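Local coordinates for protein CDP-4-keto-6-deoxy-D-glucose-3-dehydrase (Yersinia pseudotuberculosis, PDB 3BB8) that probably removes the 3-hydroxyl from CDP-4-keto-6-deoxy-D-glucose during lipopolysaccharide sugar synthesis, using a pyridoxal-phosphate-type cofactor on an aspartate aminotransferase fold, at residues G169-L174 / L196-D201; Y217-I222 / S343-P348. The protein carries 1 engineered substitution. All coordinates share one frame; numbering follows the deposited sequence.

Interaction 1 (G169-L174 / L196-D201); sequences GNLFDL and LGSTYD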
loop_
_atom_site.group_PDB
_atom_site.type_symbol
_atom_site.label_atom_id
_atom_site.label_comp_id
_atom_site.label_asym_id
_atom_site.label_seq_id
_atom_site.Cartn_x
_atom_site.Cartn_y
_atom_site.Cartn_z
ATOM N N GLY A 169 -2.249 23.358 -0.530
ATOM C CA GLY A 169 -1.770 23.995 0.683
ATOM C C GLY A 169 -2.744 25.047 1.175
ATOM O O GLY A 169 -2.820 25.325 2.375
ATOM N N ASN A 170 -3.497 25.636 0.249
ATOM C CA ASN A 170 -4.465 26.650 0.633
ATOM C C ASN A 170 -5.606 25.926 1.339
ATOM O O ASN A 170 -5.960 24.806 0.981
ATOM C CB ASN A 170 -4.952 27.418 -0.602
ATOM C CG ASN A 170 -5.689 28.700 -0.238
ATOM O OD1 ASN A 170 -5.401 29.327 0.788
ATOM N ND2 ASN A 170 -6.634 29.103 -1.083
ATOM N N LEU A 171 -6.177 26.578 2.347
ATOM C CA LEU A 171 -7.233 25.972 3.150
ATOM C C LEU A 171 -8.612 26.338 2.612
ATOM O O LEU A 171 -8.871 27.493 2.271
ATOM C CB LEU A 171 -7.109 26.404 4.612
ATOM C CG LEU A 171 -5.780 26.086 5.302
ATOM C CD1 LEU A 171 -4.792 27.228 5.117
ATOM C CD2 LEU A 171 -5.997 25.793 6.779
ATOM N N PHE A 172 -9.495 25.347 2.538
ATOM C CA PHE A 172 -10.907 25.597 2.276
ATOM C C PHE A 172 -11.589 26.226 3.486
ATOM O O PHE A 172 -11.012 26.292 4.572
ATOM C CB PHE A 172 -11.618 24.300 1.887
ATOM C CG PHE A 172 -11.646 23.272 2.982
ATOM C CD1 PHE A 172 -12.531 23.391 4.039
ATOM C CD2 PHE A 172 -10.786 22.186 2.954
ATOM C CE1 PHE A 172 -12.560 22.446 5.049
ATOM C CE2 PHE A 172 -10.810 21.239 3.960
ATOM C CZ PHE A 172 -11.697 21.369 5.009
ATOM N N ASP A 173 -12.821 26.686 3.293
ATOM C CA ASP A 173 -13.507 27.488 4.298
ATOM C C ASP A 173 -13.969 26.627 5.470
ATOM O O ASP A 173 -15.141 26.262 5.559
ATOM C CB ASP A 173 -14.700 28.218 3.680
ATOM C CG ASP A 173 -15.380 29.157 4.657
ATOM O OD1 ASP A 173 -15.141 29.023 5.876
ATOM O OD2 ASP A 173 -16.155 30.027 4.207
ATOM N N LEU A 174 -13.041 26.307 6.365
ATOM C CA LEU A 174 -13.326 25.405 7.476
ATOM C C LEU A 174 -14.529 25.848 8.303
ATOM O O LEU A 174 -15.352 25.023 8.726
ATOM C CB LEU A 174 -12.090 25.271 8.371
ATOM C CG LEU A 174 -11.109 24.172 7.945
ATOM C CD1 LEU A 174 -9.788 24.343 8.670
ATOM C CD2 LEU A 174 -11.716 22.808 8.243
ATOM N N LEU A 196 0.614 20.017 4.623
ATOM C CA LEU A 196 1.264 19.796 5.903
ATOM C C LEU A 196 1.837 21.122 6.398
ATOM O O LEU A 196 2.706 21.717 5.745
ATOM C CB LEU A 196 2.385 18.767 5.771
ATOM C CG LEU A 196 3.089 18.423 7.087
ATOM C CD1 LEU A 196 2.072 17.910 8.100
ATOM C CD2 LEU A 196 4.163 17.387 6.833
ATOM N N GLY A 197 1.349 21.586 7.547
ATOM C CA GLY A 197 1.838 22.837 8.099
ATOM C C GLY A 197 0.863 23.984 7.922
ATOM O O GLY A 197 1.029 25.046 8.514
ATOM N N SER A 198 -0.157 23.772 7.100
ATOM C CA SER A 198 -1.157 24.792 6.858
ATOM C C SER A 198 -1.997 24.992 8.103
ATOM O O SER A 198 -2.346 24.032 8.789
ATOM C CB SER A 198 -2.065 24.396 5.687
ATOM O OG SER A 198 -1.403 24.560 4.444
ATOM N N THR A 199 -2.321 26.249 8.388
ATOM C CA THR A 199 -3.135 26.580 9.544
ATOM C C THR A 199 -4.345 27.390 9.096
ATOM O O THR A 199 -4.312 28.060 8.067
ATOM C CB THR A 199 -2.335 27.408 10.578
ATOM O OG1 THR A 199 -2.044 28.703 10.037
ATOM C CG2 THR A 199 -1.028 26.715 10.913
ATOM N N TYR A 200 -5.417 27.301 9.870
ATOM C CA TYR A 200 -6.642 28.032 9.592
ATOM C C TYR A 200 -7.149 28.529 10.934
ATOM O O TYR A 200 -7.474 27.733 11.815
ATOM C CB TYR A 200 -7.688 27.122 8.944
ATOM C CG TYR A 200 -9.015 27.799 8.671
ATOM C CD1 TYR A 200 -9.921 28.049 9.701
ATOM C CD2 TYR A 200 -9.369 28.188 7.377
ATOM C CE1 TYR A 200 -11.152 28.668 9.449
ATOM C CE2 TYR A 200 -10.592 28.808 7.112
ATOM C CZ TYR A 200 -11.481 29.044 8.149
ATOM O OH TYR A 200 -12.705 29.629 7.887
ATOM N N ASP A 201 -7.202 29.847 11.092
ATOM C CA ASP A 201 -7.662 30.437 12.339
ATOM C C ASP A 201 -6.648 30.057 13.416
ATOM O O ASP A 201 -6.994 29.891 14.582
ATOM C CB ASP A 201 -9.059 29.898 12.683
ATOM C CG ASP A 201 -9.751 30.701 13.766
ATOM O OD1 ASP A 201 -9.795 31.944 13.642
ATOM O OD2 ASP A 201 -10.259 30.094 14.733
#

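Interaction 2 (Y217-I222 / S343-P348); sequences YPAKHI and SWFGFP. Engineered in segment 217-222: Lys220 (natural residue His). With PLP (pyridoxal-5'-phosphate), chain C.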
loop_
_atom_site.group_PDB
_atom_site.type_symbol
_atom_site.label_atom_id
_atom_site.label_comp_id
_atom_site.label_asym_id
_atom_site.label_seq_id
_atom_site.Cartn_x
_atom_site.Cartn_y
_atom_site.Cartn_z
ATOM N N TYR A 217 4.957 11.416 -0.708
ATOM C CA TYR A 217 5.463 11.194 -2.058
ATOM C C TYR A 217 6.534 12.307 -2.223
ATOM O O TYR A 217 6.422 13.368 -1.611
ATOM C CB TYR A 217 4.311 11.366 -3.057
ATOM C CG TYR A 217 4.675 11.032 -4.477
ATOM C CD1 TYR A 217 5.001 9.729 -4.841
ATOM C CD2 TYR A 217 4.763 12.028 -5.446
ATOM C CE1 TYR A 217 5.412 9.424 -6.126
ATOM C CE2 TYR A 217 5.172 11.732 -6.736
ATOM C CZ TYR A 217 5.498 10.430 -7.065
ATOM O OH TYR A 217 5.932 10.129 -8.334
ATOM N N PRO A 218 7.573 12.085 -3.046
ATOM C CA PRO A 218 8.616 13.113 -3.210
ATOM C C PRO A 218 8.187 14.554 -3.502
ATOM O O PRO A 218 8.885 15.500 -3.135
ATOM C CB PRO A 218 9.502 12.531 -4.308
ATOM C CG PRO A 218 9.398 11.028 -4.036
ATOM C CD PRO A 218 7.901 10.872 -3.816
ATOM N N ALA A 219 7.043 14.725 -4.147
ATOM C CA ALA A 219 6.568 16.057 -4.484
ATOM C C ALA A 219 5.973 16.796 -3.291
ATOM O O ALA A 219 5.804 18.018 -3.333
ATOM C CB ALA A 219 5.530 15.962 -5.611
ATOM N N LYS A 220 5.672 16.064 -2.222
ATOM C CA LYS A 220 5.046 16.674 -1.055
ATOM C C LYS A 220 6.002 17.345 -0.032
ATOM O O LYS A 220 7.222 17.311 -0.183
ATOM C CB LYS A 220 4.113 15.633 -0.401
ATOM C CG LYS A 220 2.652 15.588 -1.006
ATOM C CD LYS A 220 2.469 14.871 -2.381
ATOM C CE LYS A 220 1.100 15.245 -3.042
ATOM N NZ LYS A 220 0.424 14.383 -4.145
ATOM N N HIS A 221 5.443 17.976 0.996
ATOM C CA HIS A 221 6.254 18.673 2.000
ATOM C C HIS A 221 7.474 17.907 2.511
ATOM O O HIS A 221 8.584 18.443 2.510
ATOM C CB HIS A 221 5.360 19.116 3.145
ATOM C CG HIS A 221 4.358 20.150 2.737
ATOM N ND1 HIS A 221 4.643 21.497 2.725
ATOM C CD2 HIS A 221 3.088 20.030 2.283
ATOM C CE1 HIS A 221 3.591 22.164 2.284
ATOM N NE2 HIS A 221 2.633 21.296 2.009
ATOM N N ILE A 222 7.279 16.667 2.957
ATOM C CA ILE A 222 8.400 15.836 3.402
ATOM C C ILE A 222 8.195 14.502 2.709
ATOM O O ILE A 222 7.073 14.179 2.328
ATOM C CB ILE A 222 8.431 15.637 4.944
ATOM C CG1 ILE A 222 7.177 14.897 5.422
ATOM C CG2 ILE A 222 8.583 16.982 5.625
ATOM C CD1 ILE A 222 7.159 14.618 6.920
ATOM N N SER A 343 0.356 26.746 4.117
ATOM C CA SER A 343 1.666 26.227 3.743
ATOM C C SER A 343 1.683 25.771 2.288
ATOM O O SER A 343 1.480 24.594 1.993
ATOM C CB SER A 343 2.066 25.069 4.660
ATOM O OG SER A 343 3.344 24.564 4.315
ATOM N N TRP A 344 1.928 26.712 1.381
ATOM C CA TRP A 344 1.841 26.440 -0.048
ATOM C C TRP A 344 2.604 25.223 -0.542
ATOM O O TRP A 344 3.772 25.012 -0.202
ATOM C CB TRP A 344 2.250 27.679 -0.861
ATOM C CG TRP A 344 1.355 28.852 -0.601
ATOM C CD1 TRP A 344 1.589 29.887 0.259
ATOM C CD2 TRP A 344 0.034 29.052 -1.118
ATOM N NE1 TRP A 344 0.491 30.718 0.313
ATOM C CE2 TRP A 344 -0.477 30.228 -0.521
ATOM C CE3 TRP A 344 -0.769 28.351 -2.025
ATOM C CZ2 TRP A 344 -1.761 30.717 -0.801
ATOM C CZ3 TRP A 344 -2.050 28.839 -2.304
ATOM C CH2 TRP A 344 -2.531 30.012 -1.692
ATOM N N PHE A 345 1.899 24.424 -1.342
ATOM C CA PHE A 345 2.433 23.207 -1.946
ATOM C C PHE A 345 3.002 23.598 -3.300
ATOM O O PHE A 345 4.061 23.118 -3.718
ATOM C CB PHE A 345 1.303 22.180 -2.115
ATOM C CG PHE A 345 1.702 20.941 -2.873
ATOM C CD1 PHE A 345 1.556 20.873 -4.253
ATOM C CD2 PHE A 345 2.219 19.835 -2.204
ATOM C CE1 PHE A 345 1.915 19.723 -4.957
ATOM C CE2 PHE A 345 2.582 18.682 -2.900
ATOM C CZ PHE A 345 2.428 18.627 -4.278
ATOM N N GLY A 346 2.269 24.477 -3.976
ATOM C CA GLY A 346 2.673 24.967 -5.281
ATOM C C GLY A 346 2.074 26.343 -5.487
ATOM O O GLY A 346 1.332 26.829 -4.631
ATOM N N PHE A 347 2.379 26.964 -6.621
ATOM C CA PHE A 347 1.881 28.307 -6.946
ATOM C C PHE A 347 0.875 28.228 -8.101
ATOM O O PHE A 347 1.269 28.155 -9.261
ATOM C CB PHE A 347 3.063 29.189 -7.349
ATOM C CG PHE A 347 2.756 30.659 -7.367
ATOM C CD1 PHE A 347 2.743 31.393 -6.183
ATOM C CD2 PHE A 347 2.504 31.313 -8.569
ATOM C CE1 PHE A 347 2.489 32.764 -6.194
ATOM C CE2 PHE A 347 2.248 32.682 -8.598
ATOM C CZ PHE A 347 2.242 33.413 -7.409
ATOM N N PRO A 348 -0.434 28.243 -7.796
ATOM C CA PRO A 348 -1.489 28.168 -8.817
ATOM C C PRO A 348 -1.778 29.483 -9.561
ATOM O O PRO A 348 -1.988 30.534 -8.948
ATOM C CB PRO A 348 -2.696 27.686 -8.021
ATOM C CG PRO A 348 -2.510 28.409 -6.710
ATOM C CD PRO A 348 -1.019 28.227 -6.441
HETATM N N1 PLP C . -4.617 13.916 -2.412
HETATM C C2 PLP C . -3.918 15.012 -2.890
HETATM C C2A PLP C . -4.643 16.351 -2.929
HETATM C C3 PLP C . -2.566 14.859 -3.321
HETATM O O3 PLP C . -1.849 15.899 -3.798
HETATM C C4 PLP C . -1.922 13.551 -3.251
HETATM C C4A PLP C . -0.425 13.445 -3.707
HETATM C C5 PLP C . -2.703 12.455 -2.757
HETATM C C6 PLP C . -4.070 12.688 -2.339
HETATM C C5A PLP C . -2.260 11.032 -2.599
HETATM O O4P PLP C . -0.957 10.890 -2.248
HETATM P P PLP C . 0.058 9.802 -2.857
HETATM O O1P PLP C . 1.188 9.694 -1.854
HETATM O O2P PLP C . 0.571 10.446 -4.274
HETATM O O3P PLP C . -0.670 8.474 -3.089
#

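Interaction 1 (G169-L174 / L196-D201)
Tyr200 lies flat against the chain around Leu174, where the loop following strand 159-165 turns into helix 174-184. This is a β-α connection of the aspartate aminotransferase fold, packed here against the short strand 199-200. At the root of the Tyr200 side chain, CB lies 3.5 Å from Leu174 CD1, which is just as near Tyr200 CG. With CG anti to the backbone N (chi1 178°), the ring runs out over the helix start. At the ring's edge, Tyr200 CD2 meets Leu171 CB, 4.0 Å away and close to the ring plane. One face takes Leu174 CB in a CH-π contact, 3.6 Å from the ring centroid and only 10° off the normal, so the methylene sits almost squarely over the ring. Further out, Tyr200 CE2 comes 3.6 Å from Phe172 O, an oblique approach. At the tip, OH is hydrogen-bonded to Ala175 N in the first turn of the helix. Asp173 is the N-cap; its OD1 accepts from Glu176 N in the same turn. Tyrosine and aspartate therefore both serve backbone amides at the helix start.

Closer to Ser198, Leu171 CD1 rests 4.0 Å from Ser198 CB. At the Gly169 end the contact turns polar: Gly169, at a positive phi that suits glycine, offers its carbonyl to the serine. Ser198 OG also bonds Ser343 N, which helps to fix the hydroxyl's rotation. The bond from Ser198 OG to Gly169 O measures 2.6 Å and meets a lone pair in the carbonyl plane, with a C=O...OG angle of 132°.

Interaction 2 (Y217-I222 / S343-P348)
The edge of the Phe345 ring meets the engineered Lys220, which replaces a histidine of the natural protein. CG of Phe345 is anti to its backbone N (chi1 173°), carrying the ring out to the turn that holds the lysine. Phe345 CE2 then lies 3.6 Å from Lys220 CG, near the ring plane, and 3.3 Å from Ala219 O, which approaches obliquely. Phe345 and Lys220 run at a slant to each other, and the lysine continues past the ring to the cofactor. Bent at chi2 (77°) and extended beyond it, the chain ends with Lys220 NZ bonded covalently to C4A of pyridoxal 5'-phosphate at 1.3 Å, consistent with an internal aldimine like that of family aminotransferases. Asp194 and Ser215 of this chain, and Trp247 of the second subunit, are among the groups that hold the cofactor.

His221 lies at another part of the Phe345 edge, with its NE2 near that ring's plane. Ser343 O lies at the imidazole edge, in its plane, while Ser343 OG comes obliquely to His221 CE1 at 3.2 Å. No hydrogen bond joins the two segments here; NE2 instead makes a weak one to Asp194 O.

The type I turn from Tyr217 to Lys220, closed by the bond from Lys220 N to Tyr217 O (2.9 Å), follows strand 211-215. Across from it, 343-348 runs into strand 347-351. Helix 293-323 lies alongside both: Arg313 touches His221 and uses NH1 to hold the carbonyls of Trp344 and Phe345, while Val310 packs on Ser343.

In the fold
Following the chain from the N terminus, interaction 1 closes first, bringing 196-201 back to 169-174 after helix 174-184 and strand 187-191. Interaction 2 then opens at 217-222, beyond strand 211-215 of the same large sheet, and closes after 120 intervening residues, once strand 228-232 and the long helix 293-323 have been traversed. The two loops thus follow in series, neither enclosing the other. They nevertheless meet in space, their centres about 13 Å apart: Leu196 O probably accepts a weak hydrogen bond from Ser343 OG, and Leu196 N packs on His221 CD2. Together they tie the cofactor-bearing sheet to the small sheets containing strands 199-200 and 347-351.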